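Local atomic coordinates of dihydrodipicolinate synthase (Rhodopseudomonas palustris, PDB entry 3DZ1), a protein that probably catalyses the dihydrodipicolinate synthase reaction of lysine biosynthesis, as a TIM-barrel lyase. Residues L262-K266 / S277-R281. Residues are numbered along the deposited sequence; the frame is centred on the assembly and turned at random.
Sequences LSVRK and SSAQR
Three groups grip NZ of Lys-266: across the contact it donates to O of Ala-279 over 2.7 Å, and from the same chain it also meets the backbone O of Thr-18 in a hydrogen bond and the carboxylate of Glu-54 in a salt bridge. At Ala-279 the C=O...NZ angle is 146° and the nitrogen sits 17° from the carbonyl plane, a modest tilt. What brings the amine there is a chain extended beyond CG, which runs alongside the backbone of 278-280; CD of Lys-266 lies 3.5 Å from O of Ser-278 and 4.0 Å from CG of Gln-280. Since Glu-54 also accepts from the backbone N of Arg-281, the lysine and the loop share one acidic partner. In this eight-stranded barrel of the DapA family, the contact fastens helix 260-271 to the loop that leads on to helix 289-301, away from the predicted pyruvate-binding residue. Without the ammonium and its aliphatic stem, as with an alanine at Lys-266, Glu-54 would probably lose this counter-charge and O of Ala-279 its donor. Ser-277 opens an ST turn: its OG accepts from the backbone N of Ala-279 at 3.0 Å, with an N-H...O angle of 157°. Further along, OG of Ser-263 lies 2.8 Å from OE1 of Gln-280 and is also hydrogen-bonded to O of Ala-285. The side chains of Leu-262 and Gln-280 approach from opposite directions: CD2 of Leu-262 packs 3.5 Å from NE2 of Gln-280 and 3.6 Å from its CD.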
ATOM      1  N   LEU A 262       7.615 -21.438   2.846  1.00 17.83           N
ATOM      2  CA  LEU A 262       8.181 -22.305   1.818  1.00 16.97           C
ATOM      3  C   LEU A 262       9.334 -23.120   2.389  1.00 13.94           C
ATOM      4  O   LEU A 262       9.504 -24.291   2.053  1.00 11.17           O
ATOM      5  CB  LEU A 262       8.681 -21.473   0.636  1.00 19.17           C
ATOM      6  CG  LEU A 262       9.267 -22.267  -0.534  1.00 21.03           C
ATOM      7  CD1 LEU A 262       8.218 -23.222  -1.095  1.00 20.66           C
ATOM      8  CD2 LEU A 262       9.736 -21.303  -1.610  1.00 22.05           C
ATOM      9  N   SER A 263      10.126 -22.489   3.252  1.00 12.81           N
ATOM     10  CA  SER A 263      11.256 -23.165   3.875  1.00 12.59           C
ATOM     11  C   SER A 263      10.764 -24.300   4.754  1.00 11.81           C
ATOM     12  O   SER A 263      11.391 -25.358   4.821  1.00 12.08           O
ATOM     13  CB  SER A 263      12.072 -22.184   4.718  1.00 13.84           C
ATOM     14  OG  SER A 263      12.658 -21.195   3.891  1.00 17.52           O
ATOM     15  N   VAL A 264       9.643 -24.080   5.434  1.00 10.44           N
ATOM     16  CA  VAL A 264       9.086 -25.109   6.302  1.00 11.37           C
ATOM     17  C   VAL A 264       8.575 -26.274   5.463  1.00 10.27           C
ATOM     18  O   VAL A 264       8.861 -27.434   5.762  1.00  9.13           O
ATOM     19  CB  VAL A 264       7.933 -24.557   7.173  1.00 10.43           C
ATOM     20  CG1 VAL A 264       7.277 -25.692   7.958  1.00 10.66           C
ATOM     21  CG2 VAL A 264       8.471 -23.505   8.136  1.00 12.56           C
ATOM     22  N   ARG A 265       7.825 -25.956   4.410  1.00 10.45           N
ATOM     23  CA  ARG A 265       7.270 -26.970   3.509  1.00 10.98           C
ATOM     24  C   ARG A 265       8.345 -27.856   2.905  1.00 10.28           C
ATOM     25  O   ARG A 265       8.272 -29.080   2.979  1.00 10.26           O
ATOM     26  CB  ARG A 265       6.526 -26.322   2.340  1.00 12.64           C
ATOM     27  CG  ARG A 265       5.233 -25.624   2.681  1.00 20.04           C
ATOM     28  CD  ARG A 265       4.650 -24.985   1.425  1.00 18.74           C
ATOM     29  NE  ARG A 265       3.418 -24.254   1.691  1.00 23.47           N
ATOM     30  CZ  ARG A 265       3.329 -23.193   2.486  1.00 24.64           C
ATOM     31  NH1 ARG A 265       4.403 -22.730   3.102  1.00 27.55           N
ATOM     32  NH2 ARG A 265       2.162 -22.591   2.664  1.00 28.38           N
ATOM     33  N   LYS A 266       9.329 -27.229   2.270  1.00 11.07           N
ATOM     34  CA  LYS A 266      10.396 -27.980   1.629  1.00  9.81           C
ATOM     35  C   LYS A 266      11.238 -28.783   2.610  1.00 10.19           C
ATOM     36  O   LYS A 266      11.693 -29.881   2.288  1.00  8.55           O
ATOM     37  CB  LYS A 266      11.266 -27.039   0.792  1.00 10.92           C
ATOM     38  CG  LYS A 266      10.580 -26.620  -0.513  1.00 13.80           C
ATOM     39  CD  LYS A 266      11.548 -25.953  -1.478  1.00 13.97           C
ATOM     40  CE  LYS A 266      10.977 -25.929  -2.886  1.00 14.76           C
ATOM     41  NZ  LYS A 266      11.959 -25.406  -3.874  1.00 12.82           N
ATOM     42  N   SER A 277      16.233 -32.433  -2.196  1.00 16.33           N
ATOM     43  CA  SER A 277      16.773 -31.240  -1.562  1.00 15.54           C
ATOM     44  C   SER A 277      15.652 -30.272  -1.209  1.00 16.10           C
ATOM     45  O   SER A 277      14.631 -30.214  -1.895  1.00 15.30           O
ATOM     46  CB  SER A 277      17.761 -30.541  -2.497  1.00 16.51           C
ATOM     47  OG  SER A 277      18.137 -29.276  -1.973  1.00 19.00           O
ATOM     48  N   SER A 278      15.855 -29.513  -0.137  1.00 15.27           N
ATOM     49  CA  SER A 278      14.875 -28.536   0.324  1.00 15.73           C
ATOM     50  C   SER A 278      15.199 -27.159  -0.245  1.00 15.82           C
ATOM     51  O   SER A 278      14.594 -26.161   0.132  1.00 15.63           O
ATOM     52  CB  SER A 278      14.888 -28.468   1.851  1.00 17.26           C
ATOM     53  OG  SER A 278      16.175 -28.107   2.326  1.00 19.89           O
ATOM     54  N   ALA A 279      16.149 -27.119  -1.168  1.00 15.91           N
ATOM     55  CA  ALA A 279      16.587 -25.871  -1.784  1.00 17.92           C
ATOM     56  C   ALA A 279      15.517 -25.063  -2.519  1.00 17.44           C
ATOM     57  O   ALA A 279      14.578 -25.612  -3.101  1.00 15.61           O
ATOM     58  CB  ALA A 279      17.748 -26.158  -2.736  1.00 16.55           C
ATOM     59  N   GLN A 280      15.681 -23.744  -2.462  1.00 18.92           N
ATOM     60  CA  GLN A 280      14.812 -22.795  -3.150  1.00 20.24           C
ATOM     61  C   GLN A 280      15.776 -21.967  -3.986  1.00 20.01           C
ATOM     62  O   GLN A 280      16.986 -22.006  -3.760  1.00 19.26           O
ATOM     63  CB  GLN A 280      14.125 -21.844  -2.175  1.00 20.99           C
ATOM     64  CG  GLN A 280      13.450 -22.477  -0.992  1.00 23.72           C
ATOM     65  CD  GLN A 280      12.998 -21.439   0.014  1.00 24.03           C
ATOM     66  OE1 GLN A 280      12.780 -21.749   1.181  1.00 26.07           O
ATOM     67  NE2 GLN A 280      12.850 -20.198  -0.440  1.00 22.48           N
ATOM     68  N   ARG A 281      15.252 -21.218  -4.947  1.00 18.92           N
ATOM     69  CA  ARG A 281      16.100 -20.360  -5.757  1.00 19.31           C
ATOM     70  C   ARG A 281      16.091 -18.981  -5.106  1.00 18.57           C
ATOM     71  O   ARG A 281      15.173 -18.655  -4.355  1.00 18.71           O
ATOM     72  CB  ARG A 281      15.559 -20.259  -7.182  1.00 20.74           C
ATOM     73  CG  ARG A 281      15.811 -21.483  -8.032  1.00 25.22           C
ATOM     74  CD  ARG A 281      15.507 -21.179  -9.486  1.00 28.34           C
ATOM     75  NE  ARG A 281      15.919 -22.258 -10.373  1.00 30.70           N
ATOM     76  CZ  ARG A 281      15.801 -22.218 -11.694  1.00 33.58           C
ATOM     77  NH1 ARG A 281      15.282 -21.148 -12.279  1.00 33.61           N
ATOM     78  NH2 ARG A 281      16.203 -23.245 -12.428  1.00 33.95           N
TER